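Local coordinates for protein D-glycero-beta-D-manno-heptose-1,7-bisphosphate 7-phosphatase (Mesorhizobium loti, PDB 2O2X) that removes the C-7 phosphate from D-glycero-beta-D-manno-heptose 1,7-bisphosphate, a magnesium-dependent step in the making of ADP-heptose, at residues Gly16-Arg21 against Asp113-Cys118; Leu31-Leu36 against Leu150-Gln155; Val76-Gln81 against Gly141-Ala146; Met135-Pro140 against Leu164-Ala169; Ser157-Asp162 against Ala173-Gly178. All blocks are in the same frame, centred on the assembly; numbering follows the deposited sequence.

Interaction 1 of 5, residues Gly16-Arg21 against Asp113-Cys118; sequences GVWIER and DMVLAC
V17-R21 and M114-C118 run antiparallel side by side, 4.7 Å between strand axes, joined by paired backbone bonds between W18 and A117 (W18 N to A117 O, 2.9 Å) and between E20 and V115. Side chains alternate between the two faces. On one, the CB atoms of W18 and A117 stand 4.1 Å apart. With CG anti to the backbone N (chi1 173°), the W18 indole reaches along its own strand, where NE1 gives a 2.9 Å bond to E20 OE1, meeting that oxygen from above the carboxylate plane while staying in the ring's own plane. Helix 91-107 covers this face, and F94 meets the indole edge-to-face. On the other face I19 CG2 touches L116 CD2 at 4.0 Å, and R21 crosses selenomethionine M114 at about a right angle, CD against CE. Beyond CD, the arginine sends NH1 to D113 O at 3.0 Å, on a lone pair in the carbonyl plane. A water joins NH1 to D113 OD1, which is also salt-bridged to R25, and R21 NH2 is bonded to R25 O. The contact thus shows how a strand pair can be apolar along much of its length yet polar where it ends: the arginine and aspartate, linked through solvent and R25, tie the end of one strand to the approach of the other.

Interaction 2 of 5, residues Leu31-Leu36 against Leu150-Gln155; sequences LPALFL and LALDLQ
The F35 ring meets the 150-155 segment through CZ and CE2. L154 comes in at the edge, near the ring plane, with L154 CD2 3.8 Å from both F35 atoms and the two side chains crossing at about a right angle. L152 and F35 come at each other from opposite directions, and L152 CD1 meets the ring obliquely, neither over a face nor at the edge, 3.7 Å from F35 CZ. Elsewhere the ring packs on V76, V78 and I159 of the neighbouring strands, so it lies between the sheet and helix 141-150, which touches it through L143 and A146. The F35 torsion (chi1 -70°) sets CG beside the backbone N and carries the ring toward the leucines. L152 spans both F35 and A33: L152 CD1 also lies 3.7 Å from A33 CB, while L152 CD2 rests 3.5 Å from L31 O. Here the chain makes the usual alpha-to-beta passage of a Rossmann-like HAD core: helix 141-150 ends in a Schellman motif, with A151 at positive phi, and the loop runs past the start of the strand that leads to the predicted nucleophile D37 before strand 158-161 starts. D153 N donates a 2.8 Å bond to L31 O, arriving well above the carbonyl plane (57° out) and so not on a lone pair. A water bridges the same entry point, taking a bond from L31 N at 2.9 Å and reaching L150 O on its other side. Further along, S157 OG receives A33 N and donates to D153 O, a second polar stitch between the two segments made by a residue just beyond 150-155.

Interaction 3 of 5, residues Val76-Gln81 against Gly141-Ala146; sequences VVVTNQ and GMLVEA
V78 and selenomethionine M142 slide past each other in opposite directions, the valine reaching from the sheet toward the helix and the M142 chain running out from the helix along the strand. They touch near the root of M142, V78 CG1 to M142 CB at 3.8 Å. Beyond that point the longer chain continues toward the strand's C-terminal end and bends at its last torsion (chi3 -75°). The bend lays the M142 selenium beside the T79 backbone, 3.8 Å from T79 O, and brings the M142 CE methyl within 3.5 Å of N80 OD1, which comes to it at a slant. Two smaller meetings complete the interface. One helical turn on from M142, A146 CB abuts V76 CG1 at 3.9 Å, and L143 reaches V78 CG2 more loosely with CD1. Alternate strand residues V76 and V78 thus meet successive turns of the helix, which runs nearly opposite to the strand (152°) with the axes 9.1 Å apart. No hydrogen bond joins the segments; the polar groups find partners within the strand end or outside the contact. N80 ND2 donates to K137 O, and Q81 NE2 gives a 2.9 Å bond to T79 OG1, in its own amide plane, as well as one to D39. The apolar contact thus adjoins the polar end of the strand. A helix packed nearly antiparallel on the parallel core of the sheet, with T79 near the strand's C-terminal end, fits the Rossmann-like HAD fold; T79 is predicted to stabilise the phosphoryl group and N80 and Q81 to bind substrate.

Interaction 4 of 5, residues Met135-Pro140 against Leu164-Ala169; sequences MRKPNP and LADMQA
K137 and D166 are brought together by matching first torsions, each with CG beside its backbone N (chi1 -58° and -61°), and by a turn in the lysine at chi3 (-67°) that swings NZ toward the helix. The resulting salt bridge is short, K137 NZ to D166 OD1 at 2.6 Å, and meets the oxygen nearly head-on along its C-O bond. The ammonium is gripped twice more, by D37 and by V78 O, so three acceptors fix its position. K137 NZ thereby bridges the carboxylates of D166 and D37, the predicted nucleophile and magnesium ligand. The other oxygen of D166, OD2, takes K163 N. Behind the salt bridge the loop rests on the helix flank. P138, entered through a cis peptide, lies alongside Q168 with both side chains pointing the same way, P138 CB 3.2 Å from Q168 OE1. P138 CD covers A165 CB at 4.0 Å. On the inner side A169 is a small surface against which the loop can close: A169 CB is 4.0 Å from K137 CG, and A169 CA makes a CH...O contact with P138 O at 3.2 Å. P140, at the N-cap position of helix 141-150, touches A169 O through CB. A lysine from the loop between strand 114-118 and helix 141-150, tied to an acidic residue four places beyond the predicted magnesium ligand D162, is the pairing of HAD motifs III and IV, in keeping with the predicted role of K137 in stabilising the phosphoryl group.

Interaction 5 of 5, residues Ser157-Asp162 against Ala173-Gly178; sequences SLIVGD and AGLAQG
S157 opens the contact by its backbone as much as its side chain: S157 O lies 3.4 Å from L175 CG, and its CB packs on the same leucine. A water bridges the segments, donating to S157 O at 2.7 Å and accepting A176 N at 2.9 Å. The S157 hydroxyl is engaged outside this contact, by D153 and A33. L158 comes next, its side chain alongside that of Q177 and pointing the same way, with L158 CD2 3.9 Å from Q177 NE2; the other end of that amide, OE1, is held by R194. The L158 backbone carbon C meanwhile sits against L175 CD2 at 3.6 Å. I159 crosses L175 at about a right angle, I159 CG2 4.0 Å from L175 CD2. The same methyl rests against G178 CA, the glycine having no side chain to intervene, and I159 O comes to 3.1 Å from G178 CA. From there the strand passes on through V160 and G161 to D162, a predicted magnesium ligand. The segments hold the first strand and the start of the second strand of a beta-alpha-beta unit; helix 164-172 connects them and ends in a Schellman motif at G174, after which L175 turns toward the first strand. I159 N and Q177 O, both buried here, have no partner in the model. With no direct hydrogen bond between the two segments, the packing of L175 and a bridging water are main links, beside the L158-Q177 and I159-G178 contacts.

Interactions 1, 2, 3 and 5 reach the same mixed sheet, and interaction 4 joins a loop and helix 164-172 near the C-terminal ends of its central parallel strands. Interactions 1 and 5 lie on opposite sides of the chain's centre, about 18 Å between centres, with 3 and 2 between them. Neighbouring strands tie them: 1 bonds to 3 through L116 and V77, 3 to 2 through V76 and L36, 2 to 5 through F35 and V160. Interactions 3 and 4, about 9 Å apart centre to centre, are joined by K137 of interaction 4, which bonds to V78 and N80. Along the chain, 3 falls within the span of 2, 5 follows 2, and 4 alternates with 2, 3 and 5. Predicted catalytic elements, distant in sequence, thus gather at those strand ends.

Interaction 1 of 5, residues Gly16-Arg21 against Asp113-Cys118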
# COMPACT_ATOMS: atom_id res chain seq x y z
N GLY A 16 -13.88 7.22 -8.67
CA GLY A 16 -12.43 7.13 -8.64
C GLY A 16 -11.84 6.43 -7.43
O GLY A 16 -10.64 6.57 -7.18
N VAL A 17 -12.63 5.66 -6.67
CA VAL A 17 -12.13 4.97 -5.49
C VAL A 17 -12.58 3.53 -5.43
O VAL A 17 -13.78 3.23 -5.47
CB VAL A 17 -12.52 5.67 -4.18
CG1 VAL A 17 -11.91 4.92 -2.99
CG2 VAL A 17 -12.12 7.13 -4.19
N TRP A 18 -11.60 2.64 -5.28
CA TRP A 18 -11.78 1.19 -5.21
C TRP A 18 -11.37 0.75 -3.82
O TRP A 18 -10.24 1.05 -3.40
CB TRP A 18 -10.87 0.56 -6.25
CG TRP A 18 -10.72 -0.95 -6.30
CD1 TRP A 18 -10.15 -1.76 -5.37
CD2 TRP A 18 -11.04 -1.80 -7.41
NE1 TRP A 18 -10.16 -3.05 -5.80
CE2 TRP A 18 -10.68 -3.11 -7.05
CE3 TRP A 18 -11.60 -1.57 -8.66
CZ2 TRP A 18 -10.89 -4.20 -7.90
CZ3 TRP A 18 -11.80 -2.64 -9.50
CH2 TRP A 18 -11.45 -3.93 -9.12
N ILE A 19 -12.22 0.01 -3.11
CA ILE A 19 -11.89 -0.51 -1.79
C ILE A 19 -12.36 -1.95 -1.72
O ILE A 19 -13.54 -2.24 -1.92
CB ILE A 19 -12.56 0.30 -0.67
CG1 ILE A 19 -12.21 1.78 -0.80
CG2 ILE A 19 -12.12 -0.25 0.69
CD1 ILE A 19 -12.77 2.67 0.29
N GLU A 20 -11.42 -2.85 -1.44
CA GLU A 20 -11.67 -4.29 -1.58
C GLU A 20 -10.98 -5.05 -0.45
O GLU A 20 -9.75 -4.99 -0.31
CB GLU A 20 -11.08 -4.75 -2.91
CG GLU A 20 -11.27 -6.18 -3.25
CD GLU A 20 -10.55 -6.59 -4.51
OE1 GLU A 20 -9.66 -5.83 -5.01
OE2 GLU A 20 -10.84 -7.72 -4.95
N ARG A 21 -11.76 -5.79 0.34
CA ARG A 21 -11.20 -6.71 1.33
C ARG A 21 -10.72 -7.96 0.58
O ARG A 21 -11.42 -8.45 -0.32
CB ARG A 21 -12.25 -7.07 2.38
CG ARG A 21 -11.77 -7.90 3.54
CD ARG A 21 -10.92 -7.13 4.54
NE ARG A 21 -10.86 -7.91 5.79
CZ ARG A 21 -10.02 -8.91 5.98
NH1 ARG A 21 -9.15 -9.25 5.04
NH2 ARG A 21 -10.03 -9.57 7.12
N ASP A 113 -4.39 -8.27 2.61
CA ASP A 113 -5.69 -8.31 3.30
C ASP A 113 -6.69 -7.24 2.88
O ASP A 113 -7.89 -7.35 3.13
CB ASP A 113 -5.42 -8.26 4.79
CG ASP A 113 -4.55 -9.42 5.22
OD1 ASP A 113 -5.06 -10.58 5.12
OD2 ASP A 113 -3.36 -9.20 5.57
N MSE A 114 -6.21 -6.19 2.22
CA MSE A 114 -7.11 -5.16 1.71
C MSE A 114 -6.38 -4.41 0.60
O MSE A 114 -5.15 -4.23 0.66
CB MSE A 114 -7.54 -4.22 2.82
CG MSE A 114 -8.51 -3.16 2.40
SE MSE A 114 -9.26 -2.10 3.84
CE MSE A 114 -10.57 -3.37 4.45
N VAL A 115 -7.13 -3.99 -0.41
CA VAL A 115 -6.61 -3.11 -1.47
C VAL A 115 -7.47 -1.86 -1.57
O VAL A 115 -8.70 -1.97 -1.72
CB VAL A 115 -6.61 -3.82 -2.85
CG1 VAL A 115 -6.16 -2.86 -3.97
CG2 VAL A 115 -5.73 -5.06 -2.81
N LEU A 116 -6.85 -0.68 -1.49
CA LEU A 116 -7.49 0.60 -1.79
C LEU A 116 -6.75 1.26 -2.94
O LEU A 116 -5.52 1.21 -3.00
CB LEU A 116 -7.57 1.53 -0.60
CG LEU A 116 -8.21 0.91 0.65
CD1 LEU A 116 -7.17 0.32 1.57
CD2 LEU A 116 -8.94 1.98 1.47
N ALA A 117 -7.50 1.84 -3.86
CA ALA A 117 -6.92 2.53 -5.00
C ALA A 117 -7.70 3.79 -5.33
O ALA A 117 -8.94 3.83 -5.18
CB ALA A 117 -6.87 1.62 -6.21
N CYS A 118 -6.97 4.81 -5.74
CA CYS A 118 -7.53 6.13 -6.05
C CYS A 118 -7.13 6.56 -7.45
O CYS A 118 -5.94 6.69 -7.73
CB CYS A 118 -7.07 7.16 -5.05
SG CYS A 118 -7.87 8.77 -5.39
O HOH W 1 -7.66 -11.41 4.71

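Interaction 2 of 5, residues Leu31-Leu36 against Leu150-Gln155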
# COMPACT_ATOMS: atom_id res chain seq x y z
N LEU A 31 -5.24 -3.60 15.84
CA LEU A 31 -3.94 -4.05 15.37
C LEU A 31 -3.30 -2.94 14.53
O LEU A 31 -4.01 -2.23 13.79
CB LEU A 31 -4.05 -5.29 14.50
CG LEU A 31 -4.39 -6.60 15.19
CD1 LEU A 31 -4.56 -7.70 14.16
CD2 LEU A 31 -3.29 -6.93 16.20
N PRO A 32 -1.97 -2.86 14.56
CA PRO A 32 -1.28 -2.07 13.54
C PRO A 32 -1.32 -2.80 12.22
O PRO A 32 -1.53 -4.00 12.18
CB PRO A 32 0.17 -2.03 14.04
CG PRO A 32 0.20 -2.73 15.34
CD PRO A 32 -1.03 -3.54 15.46
N ALA A 33 -1.15 -2.04 11.14
CA ALA A 33 -1.09 -2.59 9.79
C ALA A 33 0.23 -2.27 9.16
O ALA A 33 0.93 -1.32 9.55
CB ALA A 33 -2.20 -2.00 8.93
N LEU A 34 0.56 -3.07 8.16
CA LEU A 34 1.63 -2.78 7.22
C LEU A 34 0.98 -2.26 5.96
O LEU A 34 0.36 -3.02 5.22
CB LEU A 34 2.48 -4.01 6.91
CG LEU A 34 3.59 -3.81 5.86
CD1 LEU A 34 4.60 -2.81 6.30
CD2 LEU A 34 4.24 -5.14 5.55
N PHE A 35 1.12 -0.96 5.71
CA PHE A 35 0.66 -0.35 4.47
C PHE A 35 1.76 -0.42 3.42
O PHE A 35 2.90 -0.07 3.70
CB PHE A 35 0.30 1.13 4.69
CG PHE A 35 -0.95 1.36 5.52
CD1 PHE A 35 -2.22 1.29 4.94
CD2 PHE A 35 -0.86 1.64 6.88
CE1 PHE A 35 -3.37 1.51 5.69
CE2 PHE A 35 -2.03 1.87 7.63
CZ PHE A 35 -3.27 1.79 7.02
N LEU A 36 1.39 -0.81 2.20
CA LEU A 36 2.32 -0.91 1.09
C LEU A 36 1.77 -0.18 -0.11
O LEU A 36 0.65 -0.42 -0.54
CB LEU A 36 2.53 -2.37 0.67
CG LEU A 36 3.09 -3.32 1.74
CD1 LEU A 36 3.16 -4.75 1.22
CD2 LEU A 36 4.45 -2.84 2.22
N LEU A 150 -10.84 -1.75 9.28
CA LEU A 150 -10.20 -2.84 10.00
C LEU A 150 -9.96 -2.52 11.48
O LEU A 150 -9.31 -3.29 12.19
CB LEU A 150 -8.85 -3.19 9.33
CG LEU A 150 -8.94 -3.75 7.92
CD1 LEU A 150 -7.57 -3.91 7.29
CD2 LEU A 150 -9.69 -5.09 7.89
N ALA A 151 -10.47 -1.39 11.95
CA ALA A 151 -10.22 -0.92 13.31
C ALA A 151 -8.73 -0.90 13.66
O ALA A 151 -8.31 -1.37 14.71
CB ALA A 151 -11.03 -1.75 14.32
N LEU A 152 -7.93 -0.31 12.75
CA LEU A 152 -6.48 -0.30 12.92
C LEU A 152 -5.99 0.67 13.98
O LEU A 152 -6.59 1.72 14.21
CB LEU A 152 -5.78 0.07 11.61
CG LEU A 152 -6.06 -0.87 10.45
CD1 LEU A 152 -5.45 -0.32 9.19
CD2 LEU A 152 -5.60 -2.27 10.71
N ASP A 153 -4.83 0.34 14.56
CA ASP A 153 -4.05 1.28 15.35
C ASP A 153 -3.10 1.99 14.38
O ASP A 153 -2.02 1.48 14.07
CB ASP A 153 -3.30 0.52 16.43
CG ASP A 153 -2.49 1.42 17.33
OD1 ASP A 153 -2.23 2.59 16.98
OD2 ASP A 153 -2.09 0.91 18.40
N LEU A 154 -3.53 3.13 13.87
CA LEU A 154 -2.73 3.85 12.87
C LEU A 154 -1.42 4.38 13.45
O LEU A 154 -0.40 4.39 12.78
CB LEU A 154 -3.51 4.99 12.23
CG LEU A 154 -4.68 4.62 11.34
CD1 LEU A 154 -5.38 5.89 10.85
CD2 LEU A 154 -4.22 3.76 10.16
N GLN A 155 -1.43 4.76 14.72
CA GLN A 155 -0.25 5.36 15.30
C GLN A 155 0.90 4.37 15.35
O GLN A 155 2.04 4.76 15.28
CB GLN A 155 -0.58 5.91 16.70
CG GLN A 155 -1.55 7.09 16.68
CD GLN A 155 -2.99 6.72 16.32
OE1 GLN A 155 -3.44 5.57 16.49
NE2 GLN A 155 -3.73 7.71 15.80
O HOH W 2 -7.09 -4.32 13.76

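Interaction 3 of 5, residues Val76-Gln81 against Gly141-Ala146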
# COMPACT_ATOMS: atom_id res chain seq x y z
N VAL A 76 -2.03 -3.97 3.91
CA VAL A 76 -2.98 -3.12 3.21
C VAL A 76 -2.29 -2.40 2.07
O VAL A 76 -1.35 -1.64 2.28
CB VAL A 76 -3.64 -2.09 4.16
CG1 VAL A 76 -4.62 -1.22 3.41
CG2 VAL A 76 -4.32 -2.81 5.34
N VAL A 77 -2.75 -2.68 0.84
CA VAL A 77 -2.20 -2.04 -0.36
C VAL A 77 -2.92 -0.73 -0.55
O VAL A 77 -4.15 -0.71 -0.57
CB VAL A 77 -2.35 -2.93 -1.59
CG1 VAL A 77 -1.82 -2.20 -2.85
CG2 VAL A 77 -1.60 -4.26 -1.39
N VAL A 78 -2.19 0.36 -0.69
CA VAL A 78 -2.77 1.71 -0.90
C VAL A 78 -2.08 2.30 -2.12
O VAL A 78 -0.87 2.56 -2.11
CB VAL A 78 -2.66 2.65 0.33
CG1 VAL A 78 -3.62 2.20 1.40
CG2 VAL A 78 -1.23 2.71 0.89
N THR A 79 -2.81 2.45 -3.22
CA THR A 79 -2.18 2.75 -4.52
C THR A 79 -2.92 3.87 -5.24
O THR A 79 -4.15 3.82 -5.36
CB THR A 79 -2.07 1.48 -5.41
OG1 THR A 79 -1.55 1.81 -6.70
CG2 THR A 79 -3.38 0.78 -5.62
N ASN A 80 -2.18 4.85 -5.74
CA ASN A 80 -2.72 5.83 -6.66
C ASN A 80 -2.62 5.24 -8.07
O ASN A 80 -1.58 4.73 -8.49
CB ASN A 80 -1.92 7.14 -6.69
CG ASN A 80 -2.06 8.02 -5.42
OD1 ASN A 80 -2.93 7.81 -4.56
ND2 ASN A 80 -1.20 9.05 -5.32
N GLN A 81 -3.72 5.30 -8.81
CA GLN A 81 -3.83 4.83 -10.17
C GLN A 81 -4.28 5.96 -11.08
O GLN A 81 -5.37 5.92 -11.69
CB GLN A 81 -4.79 3.62 -10.21
CG GLN A 81 -4.26 2.40 -9.45
CD GLN A 81 -3.16 1.68 -10.19
OE1 GLN A 81 -3.26 1.46 -11.41
NE2 GLN A 81 -2.11 1.29 -9.48
N GLY A 141 -6.26 9.75 3.05
CA GLY A 141 -7.60 9.16 3.09
C GLY A 141 -7.66 7.66 3.03
O GLY A 141 -8.47 7.03 3.72
N MSE A 142 -6.82 7.06 2.19
CA MSE A 142 -6.91 5.59 2.05
C MSE A 142 -6.45 4.90 3.33
O MSE A 142 -6.93 3.82 3.68
CB MSE A 142 -6.07 5.08 0.86
CG MSE A 142 -6.72 5.36 -0.45
SE MSE A 142 -5.78 4.58 -1.97
CE MSE A 142 -4.31 5.77 -2.08
N LEU A 143 -5.46 5.48 4.01
CA LEU A 143 -4.99 4.92 5.27
C LEU A 143 -6.07 5.08 6.34
O LEU A 143 -6.35 4.16 7.09
CB LEU A 143 -3.67 5.58 5.73
CG LEU A 143 -2.39 5.26 4.96
CD1 LEU A 143 -2.39 5.89 3.58
CD2 LEU A 143 -1.19 5.69 5.76
N VAL A 144 -6.66 6.26 6.40
CA VAL A 144 -7.71 6.54 7.39
C VAL A 144 -8.91 5.62 7.14
O VAL A 144 -9.47 5.03 8.08
CB VAL A 144 -8.10 8.04 7.34
CG1 VAL A 144 -9.37 8.33 8.16
CG2 VAL A 144 -6.95 8.88 7.81
N GLU A 145 -9.28 5.43 5.87
CA GLU A 145 -10.40 4.54 5.56
C GLU A 145 -10.10 3.08 5.91
O GLU A 145 -10.93 2.38 6.49
CB GLU A 145 -10.76 4.67 4.09
CG GLU A 145 -11.97 3.88 3.64
CD GLU A 145 -13.27 4.28 4.33
OE1 GLU A 145 -13.40 5.44 4.80
OE2 GLU A 145 -14.18 3.42 4.37
N ALA A 146 -8.91 2.59 5.56
CA ALA A 146 -8.52 1.24 5.96
C ALA A 146 -8.56 1.13 7.48
O ALA A 146 -9.02 0.10 8.04
CB ALA A 146 -7.11 0.93 5.43

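Interaction 4 of 5, residues Met135-Pro140 against Leu164-Ala169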
# COMPACT_ATOMS: atom_id res chain seq x y z
N MSE A 135 -8.54 11.02 -0.98
CA MSE A 135 -8.05 9.65 -1.09
C MSE A 135 -6.77 9.52 -1.87
O MSE A 135 -6.19 8.44 -1.92
CB MSE A 135 -9.09 8.74 -1.73
CG MSE A 135 -10.35 8.63 -0.92
SE MSE A 135 -10.15 7.70 0.78
CE MSE A 135 -10.23 6.13 0.27
N ARG A 136 -6.32 10.60 -2.50
CA ARG A 136 -5.13 10.54 -3.36
C ARG A 136 -3.92 10.91 -2.51
O ARG A 136 -3.82 12.03 -2.02
CB ARG A 136 -5.22 11.48 -4.55
CG ARG A 136 -4.00 11.36 -5.43
CD ARG A 136 -3.87 12.47 -6.46
NE ARG A 136 -2.59 12.41 -7.14
CZ ARG A 136 -1.54 13.18 -6.85
NH1 ARG A 136 -1.61 14.13 -5.90
NH2 ARG A 136 -0.42 13.03 -7.56
N LYS A 137 -2.98 9.98 -2.34
CA LYS A 137 -1.71 10.26 -1.63
C LYS A 137 -1.04 11.41 -2.37
O LYS A 137 -1.03 11.41 -3.60
CB LYS A 137 -0.81 9.03 -1.62
CG LYS A 137 -1.39 7.79 -0.99
CD LYS A 137 -0.46 6.57 -1.13
CE LYS A 137 -0.30 6.11 -2.57
NZ LYS A 137 0.69 4.96 -2.71
N PRO A 138 -0.45 12.38 -1.64
CA PRO A 138 -0.12 12.40 -0.21
C PRO A 138 -1.24 12.62 0.81
O PRO A 138 -0.98 12.53 2.02
CB PRO A 138 0.93 13.51 -0.12
CG PRO A 138 0.45 14.49 -1.16
CD PRO A 138 0.05 13.60 -2.31
N ASN A 139 -2.47 12.90 0.38
CA ASN A 139 -3.56 12.94 1.34
C ASN A 139 -3.73 11.53 1.95
O ASN A 139 -3.47 10.52 1.27
CB ASN A 139 -4.85 13.46 0.71
CG ASN A 139 -4.72 14.89 0.19
OD1 ASN A 139 -4.12 15.73 0.84
ND2 ASN A 139 -5.28 15.14 -0.97
N PRO A 140 -4.01 11.46 3.26
CA PRO A 140 -4.04 10.19 3.99
C PRO A 140 -5.34 9.38 3.93
O PRO A 140 -5.47 8.39 4.65
CB PRO A 140 -3.81 10.65 5.43
CG PRO A 140 -4.48 11.98 5.47
CD PRO A 140 -4.17 12.61 4.16
N LEU A 164 7.80 9.91 -2.21
CA LEU A 164 7.63 10.80 -1.06
C LEU A 164 6.17 10.90 -0.63
O LEU A 164 5.89 10.99 0.56
CB LEU A 164 8.19 12.19 -1.34
CG LEU A 164 8.29 13.09 -0.10
CD1 LEU A 164 9.21 12.49 0.97
CD2 LEU A 164 8.81 14.47 -0.53
N ALA A 165 5.24 10.85 -1.59
CA ALA A 165 3.82 10.90 -1.25
C ALA A 165 3.37 9.80 -0.30
O ALA A 165 2.44 9.99 0.46
CB ALA A 165 2.99 10.85 -2.51
N ASP A 166 4.03 8.65 -0.35
CA ASP A 166 3.71 7.58 0.59
C ASP A 166 4.12 7.95 2.02
O ASP A 166 3.43 7.63 3.00
CB ASP A 166 4.42 6.28 0.19
CG ASP A 166 4.02 5.76 -1.19
OD1 ASP A 166 2.81 5.69 -1.38
OD2 ASP A 166 4.89 5.43 -2.08
N MSE A 167 5.27 8.62 2.15
CA MSE A 167 5.77 9.02 3.45
C MSE A 167 4.93 10.16 4.00
O MSE A 167 4.63 10.19 5.19
CB MSE A 167 7.22 9.47 3.36
CG MSE A 167 8.23 8.42 2.85
SE MSE A 167 8.30 6.81 3.93
CE MSE A 167 7.09 5.65 2.84
N GLN A 168 4.54 11.08 3.13
CA GLN A 168 3.67 12.18 3.52
C GLN A 168 2.30 11.67 3.96
O GLN A 168 1.78 12.08 5.00
CB GLN A 168 3.51 13.19 2.38
CG GLN A 168 4.80 13.91 1.93
CD GLN A 168 4.64 14.63 0.59
OE1 GLN A 168 4.12 14.06 -0.37
NE2 GLN A 168 5.09 15.89 0.52
N ALA A 169 1.75 10.72 3.21
CA ALA A 169 0.46 10.14 3.57
C ALA A 169 0.51 9.43 4.93
O ALA A 169 -0.36 9.58 5.77
CB ALA A 169 0.02 9.17 2.50

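Interaction 5 of 5, residues Ser157-Asp162 against Ala173-Gly178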
# COMPACT_ATOMS: atom_id res chain seq x y z
N SER A 157 1.12 1.77 13.08
CA SER A 157 1.25 1.18 11.75
C SER A 157 2.49 1.66 11.05
O SER A 157 3.12 2.65 11.44
CB SER A 157 -0.01 1.51 10.92
OG SER A 157 -1.15 0.88 11.50
N LEU A 158 2.87 0.92 10.00
CA LEU A 158 4.03 1.25 9.19
C LEU A 158 3.60 1.38 7.75
O LEU A 158 2.60 0.80 7.35
CB LEU A 158 5.04 0.11 9.30
CG LEU A 158 5.43 -0.33 10.72
CD1 LEU A 158 6.38 -1.52 10.62
CD2 LEU A 158 6.08 0.80 11.50
N ILE A 159 4.34 2.16 6.97
CA ILE A 159 4.10 2.29 5.54
C ILE A 159 5.42 2.13 4.80
O ILE A 159 6.47 2.57 5.30
CB ILE A 159 3.40 3.60 5.14
CG1 ILE A 159 3.01 3.58 3.64
CG2 ILE A 159 4.22 4.85 5.55
CD1 ILE A 159 1.90 4.54 3.25
N VAL A 160 5.37 1.48 3.64
CA VAL A 160 6.51 1.30 2.75
C VAL A 160 6.08 1.72 1.35
O VAL A 160 5.02 1.32 0.87
CB VAL A 160 6.97 -0.15 2.74
CG1 VAL A 160 8.24 -0.26 1.90
CG2 VAL A 160 7.13 -0.67 4.16
N GLY A 161 6.87 2.55 0.69
CA GLY A 161 6.65 2.92 -0.69
C GLY A 161 7.88 3.54 -1.31
O GLY A 161 8.85 3.80 -0.58
N ASP A 162 7.85 3.82 -2.61
CA ASP A 162 9.03 4.40 -3.26
C ASP A 162 8.87 5.86 -3.60
O ASP A 162 9.75 6.44 -4.23
CB ASP A 162 9.48 3.58 -4.49
CG ASP A 162 8.70 3.89 -5.76
OD1 ASP A 162 7.49 4.09 -5.67
OD2 ASP A 162 9.32 3.87 -6.83
N ALA A 173 -1.52 10.59 8.31
CA ALA A 173 -2.43 9.62 8.89
C ALA A 173 -2.15 9.35 10.37
O ALA A 173 -2.92 8.65 11.03
CB ALA A 173 -2.39 8.30 8.08
N GLY A 174 -1.02 9.84 10.88
CA GLY A 174 -0.67 9.65 12.28
C GLY A 174 0.35 8.55 12.55
O GLY A 174 0.63 8.24 13.71
N LEU A 175 0.92 7.96 11.51
CA LEU A 175 1.98 6.98 11.70
C LEU A 175 3.24 7.69 12.20
O LEU A 175 3.35 8.91 12.05
CB LEU A 175 2.30 6.24 10.39
CG LEU A 175 1.34 5.12 9.97
CD1 LEU A 175 -0.07 5.62 9.69
CD2 LEU A 175 1.92 4.41 8.76
N ALA A 176 4.17 6.93 12.77
CA ALA A 176 5.44 7.46 13.26
C ALA A 176 6.67 7.10 12.42
O ALA A 176 7.75 7.69 12.60
CB ALA A 176 5.67 6.98 14.68
N GLN A 177 6.50 6.12 11.52
CA GLN A 177 7.60 5.63 10.71
C GLN A 177 7.11 5.16 9.37
O GLN A 177 6.03 4.60 9.27
CB GLN A 177 8.24 4.40 11.35
CG GLN A 177 8.99 4.64 12.61
CD GLN A 177 9.73 3.40 13.03
OE1 GLN A 177 10.95 3.31 12.85
NE2 GLN A 177 9.01 2.42 13.59
N GLY A 178 7.95 5.35 8.37
CA GLY A 178 7.78 4.70 7.08
C GLY A 178 9.13 4.39 6.48
O GLY A 178 10.15 4.96 6.90
O HOH W 3 4.02 4.13 13.45